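Side-chain contacts in sensor protein (Pseudomonas syringae pv. tomato, PDB 2R8R), which probably acts as a membrane-bound histidine kinase of a two-component system that uses ATP, represented here by its N-terminal KdpD sensor domain of the P-loop NTPase clan: residues A[9-14]-A[205-210]; A[134-139]-A[201-206]. All blocks are in the same frame, centred on the assembly; numbering follows the deposited sequence.

Contact 1: A[9-14]-A[205-210]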
# COMPACT_ATOMS: atom_id res chain seq x y z
N VAL A 9 8.20 0.45 4.70
CA VAL A 9 6.84 -0.05 4.61
C VAL A 9 6.02 0.58 5.71
O VAL A 9 6.38 0.48 6.88
CB VAL A 9 6.78 -1.59 4.79
CG1 VAL A 9 5.29 -2.17 4.67
CG2 VAL A 9 7.78 -2.27 3.85
N PHE A 10 4.93 1.24 5.32
CA PHE A 10 3.88 1.69 6.26
C PHE A 10 2.86 0.58 6.36
O PHE A 10 2.11 0.35 5.42
CB PHE A 10 3.26 2.99 5.79
CG PHE A 10 4.23 4.15 5.75
CD1 PHE A 10 4.29 5.09 6.80
CD2 PHE A 10 5.12 4.30 4.67
CE1 PHE A 10 5.20 6.18 6.74
CE2 PHE A 10 6.03 5.38 4.61
CZ PHE A 10 6.05 6.33 5.63
N LEU A 11 2.90 -0.14 7.48
CA LEU A 11 2.05 -1.30 7.74
C LEU A 11 0.79 -0.91 8.50
O LEU A 11 0.86 -0.13 9.45
CB LEU A 11 2.80 -2.34 8.56
CG LEU A 11 2.04 -3.59 9.05
CD1 LEU A 11 1.64 -4.51 7.85
CD2 LEU A 11 2.89 -4.35 10.11
N GLY A 12 -0.36 -1.48 8.10
CA GLY A 12 -1.63 -1.21 8.75
C GLY A 12 -2.46 -2.49 8.88
O GLY A 12 -2.19 -3.46 8.18
N ALA A 13 -3.47 -2.46 9.76
CA ALA A 13 -4.40 -3.58 10.00
C ALA A 13 -5.48 -3.73 8.90
O ALA A 13 -6.00 -4.82 8.67
CB ALA A 13 -5.09 -3.41 11.36
N ALA A 14 -5.82 -2.63 8.23
CA ALA A 14 -6.96 -2.58 7.35
C ALA A 14 -6.93 -1.30 6.55
O ALA A 14 -6.21 -0.35 6.91
CB ALA A 14 -8.34 -2.66 8.17
N MSE A 205 0.28 -5.60 14.83
CA MSE A 205 1.20 -5.33 15.94
C MSE A 205 2.18 -6.46 16.15
O MSE A 205 3.36 -6.22 16.35
CB MSE A 205 0.43 -5.05 17.23
CG MSE A 205 -0.02 -3.61 17.29
SE MSE A 205 -1.03 -3.29 18.87
CE MSE A 205 -1.47 -1.36 18.72
N GLN A 206 1.70 -7.70 16.12
CA GLN A 206 2.57 -8.86 16.25
C GLN A 206 3.56 -8.90 15.08
O GLN A 206 4.73 -9.17 15.28
CB GLN A 206 1.74 -10.12 16.27
CG GLN A 206 0.97 -10.38 17.58
CD GLN A 206 -0.00 -11.57 17.45
OE1 GLN A 206 -0.35 -11.99 16.33
NE2 GLN A 206 -0.46 -12.09 18.60
N THR A 207 3.09 -8.63 13.87
CA THR A 207 3.98 -8.47 12.71
C THR A 207 5.05 -7.40 12.93
O THR A 207 6.22 -7.68 12.70
CB THR A 207 3.21 -8.15 11.42
OG1 THR A 207 2.26 -9.19 11.15
CG2 THR A 207 4.19 -8.00 10.18
N ALA A 208 4.66 -6.21 13.40
CA ALA A 208 5.60 -5.11 13.62
C ALA A 208 6.62 -5.41 14.72
O ALA A 208 7.77 -4.94 14.63
CB ALA A 208 4.88 -3.78 13.91
N ALA A 209 6.20 -6.15 15.74
CA ALA A 209 7.07 -6.47 16.86
C ALA A 209 8.12 -7.52 16.48
O ALA A 209 9.26 -7.47 16.97
CB ALA A 209 6.25 -6.95 18.06
N ALA A 210 7.73 -8.46 15.61
CA ALA A 210 8.61 -9.51 15.10
C ALA A 210 9.67 -8.99 14.11
O ALA A 210 10.59 -9.75 13.76
CB ALA A 210 7.79 -10.62 14.43

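Contact 2: A[134-139]-A[201-206]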
# COMPACT_ATOMS: atom_id res chain seq x y z
N ASP A 134 -4.51 -17.94 5.66
CA ASP A 134 -5.46 -18.86 6.30
C ASP A 134 -6.03 -18.34 7.61
O ASP A 134 -7.22 -18.48 7.87
CB ASP A 134 -4.81 -20.23 6.52
CG ASP A 134 -4.43 -20.93 5.20
OD1 ASP A 134 -4.74 -20.37 4.12
OD2 ASP A 134 -3.82 -22.03 5.24
N GLN A 135 -5.21 -17.74 8.46
CA GLN A 135 -5.73 -17.07 9.66
C GLN A 135 -6.73 -15.98 9.28
O GLN A 135 -7.84 -15.96 9.81
CB GLN A 135 -4.58 -16.51 10.50
CG GLN A 135 -4.98 -16.10 11.92
CD GLN A 135 -3.79 -15.55 12.72
OE1 GLN A 135 -2.66 -15.56 12.24
NE2 GLN A 135 -4.05 -15.09 13.94
N VAL A 136 -6.38 -15.12 8.33
CA VAL A 136 -7.31 -14.07 7.87
C VAL A 136 -8.61 -14.64 7.28
O VAL A 136 -9.70 -14.14 7.61
CB VAL A 136 -6.64 -13.09 6.87
CG1 VAL A 136 -7.67 -12.04 6.33
CG2 VAL A 136 -5.46 -12.39 7.51
N ARG A 137 -8.52 -15.65 6.43
CA ARG A 137 -9.70 -16.28 5.83
C ARG A 137 -10.58 -16.96 6.90
O ARG A 137 -11.80 -16.88 6.83
CB ARG A 137 -9.28 -17.30 4.76
CG ARG A 137 -10.43 -17.98 3.97
CD ARG A 137 -9.85 -18.77 2.76
NE ARG A 137 -10.76 -19.76 2.19
CZ ARG A 137 -10.41 -20.68 1.29
NH1 ARG A 137 -9.15 -20.76 0.84
NH2 ARG A 137 -11.31 -21.55 0.83
N GLY A 138 -9.94 -17.59 7.89
CA GLY A 138 -10.62 -18.23 8.99
C GLY A 138 -11.38 -17.26 9.87
O GLY A 138 -12.39 -17.60 10.46
N ILE A 139 -10.88 -16.03 9.96
CA ILE A 139 -11.47 -15.02 10.81
C ILE A 139 -12.56 -14.31 10.02
O ILE A 139 -13.69 -14.27 10.46
CB ILE A 139 -10.37 -14.04 11.31
CG1 ILE A 139 -9.65 -14.66 12.51
CG2 ILE A 139 -10.94 -12.64 11.70
CD1 ILE A 139 -8.37 -13.91 12.85
N ARG A 201 -5.70 -5.92 13.85
CA ARG A 201 -4.86 -4.97 14.56
C ARG A 201 -3.79 -5.68 15.39
O ARG A 201 -2.66 -5.26 15.42
CB ARG A 201 -5.71 -4.08 15.45
CG ARG A 201 -4.90 -3.10 16.31
CD ARG A 201 -5.79 -2.31 17.19
NE ARG A 201 -5.14 -1.11 17.71
CZ ARG A 201 -5.67 -0.31 18.63
NH1 ARG A 201 -6.87 -0.55 19.15
NH2 ARG A 201 -5.01 0.76 19.00
N GLU A 202 -4.17 -6.75 16.07
CA GLU A 202 -3.23 -7.58 16.80
C GLU A 202 -2.22 -8.24 15.87
O GLU A 202 -1.05 -8.32 16.19
CB GLU A 202 -4.00 -8.61 17.61
CG GLU A 202 -3.15 -9.70 18.27
CD GLU A 202 -3.99 -10.66 19.10
OE1 GLU A 202 -4.00 -10.55 20.34
OE2 GLU A 202 -4.69 -11.51 18.51
N MSE A 203 -2.67 -8.70 14.71
CA MSE A 203 -1.76 -9.25 13.70
C MSE A 203 -0.73 -8.22 13.23
O MSE A 203 0.44 -8.52 13.13
CB MSE A 203 -2.54 -9.78 12.48
CG MSE A 203 -3.16 -11.15 12.73
SE MSE A 203 -4.13 -11.86 11.21
CE MSE A 203 -5.92 -11.98 11.95
N ALA A 204 -1.20 -7.02 12.91
CA ALA A 204 -0.30 -5.94 12.48
C ALA A 204 0.73 -5.66 13.58
O ALA A 204 1.92 -5.51 13.31
CB ALA A 204 -1.12 -4.66 12.13
N MSE A 205 0.28 -5.60 14.83
CA MSE A 205 1.20 -5.33 15.94
C MSE A 205 2.18 -6.46 16.15
O MSE A 205 3.36 -6.22 16.35
CB MSE A 205 0.43 -5.05 17.23
CG MSE A 205 -0.02 -3.61 17.29
SE MSE A 205 -1.03 -3.29 18.87
CE MSE A 205 -1.47 -1.36 18.72
N GLN A 206 1.70 -7.70 16.12
CA GLN A 206 2.57 -8.86 16.25
C GLN A 206 3.56 -8.90 15.08
O GLN A 206 4.73 -9.17 15.28
CB GLN A 206 1.74 -10.12 16.27
CG GLN A 206 0.97 -10.38 17.58
CD GLN A 206 -0.00 -11.57 17.45
OE1 GLN A 206 -0.35 -11.99 16.33
NE2 GLN A 206 -0.46 -12.09 18.60
O HOH W 1 -2.58 -12.82 15.68

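Contact 1: A[9-14]-A[205-210]
L11 touches T207 and A208 through one methyl, CD2. This joins strand 7-12 of the parallel sheet to the C-terminal helix 194-209, in a domain of the P-loop NTPase clan. L11 CD2 lies 3.9 Å from T207 CG2 and 4.0 Å from T207 CB. L11 CD2 is also 4.3 Å from A208 CB and 4.2 Å from A208 N. It therefore sits against two consecutive residues, meeting the methyl of T207 and both CB and N of A208. The contact is small and mainly apolar. The bond from CA to CB of L11 already points toward the helix. With chi1 at 175°, CG swings away from the backbone N and CD2 reaches T207.

Around this first shell, L11 also packs on V124 of strand 119-125. Its backbone bonds to V160 on the strand at the other side. T207 leans on V126 and L129, and A208 on L159. Past L11 the strand runs through G12 into A13, the start of a probable Walker A loop. The two branches of T207 divide the work. CG2 faces the leucine, while OG1 lies beside the backbone N (chi1 -58°) and hydrogen-bonds M203 O, one turn back in the same helix.

Contact 2: A[134-139]-A[201-206]
M203, a selenomethionine, lays its SE and CE atoms against Q135, V136 and I139 of the facing helix. It carries most of the contact from its side. M203 SE is 4.0 Å from V136 CG2, and the two side chains meet at an angle. M203 SE also sits over the flat face of the Q135 amide, 4.0 Å from Q135 CD and almost straight above it. Q135 and M203 come from opposite directions, and Q135 NE2 lies 4.1 Å from M203 CE. I139 and M203 meet tip to tip. I139 CD1 and M203 CE are modelled 3.2 Å apart, closer than normal methyl packing, so that exact spacing is doubtful. The chain of M203 is extended as far as SE and then bends (chi3 -117°), which turns CE toward I139.

A water spans the exposed side. It accepts from Q135 NE2 at 3.2 Å and donates to Q206 OE1, though the modelled 2.5 Å from the water to Q206 OE1 is short and doubtful. The two glutamines are thus linked without touching.

Neighbours extend the apolar patch. V136 also packs on L200, I139 on A199, and M203 on V126. The short helical segments run nearly antiparallel, at 165°, with axes 12.4 Å apart. M203, with Q135 and I139 reaching back, spans most of this wide spacing. The arrangement is an antiparallel helix pair, joining helix 133-140 to the C-terminal helix of a P-loop NTPase-like alpha/beta domain.

How the contacts relate
From the N terminus, the chain first passes through strand 7-12 and the probable Walker A loop. It reaches helix 133-140 much later and ends on helix 194-209. Contact 1 closes the longer loop, with 190 residues between its segments. Contact 2 closes a loop of 61 residues nested inside it. Both end on the same helix and share M205 and Q206. Their centres are about 10 Å apart. They also touch directly: L11 CD2 is 3.5 Å from A204 O, and A13 CB is 3.6 Å from R201 CA. Helix 194-209 thus ties strand 7-12 and the start of the loop to helix 133-140.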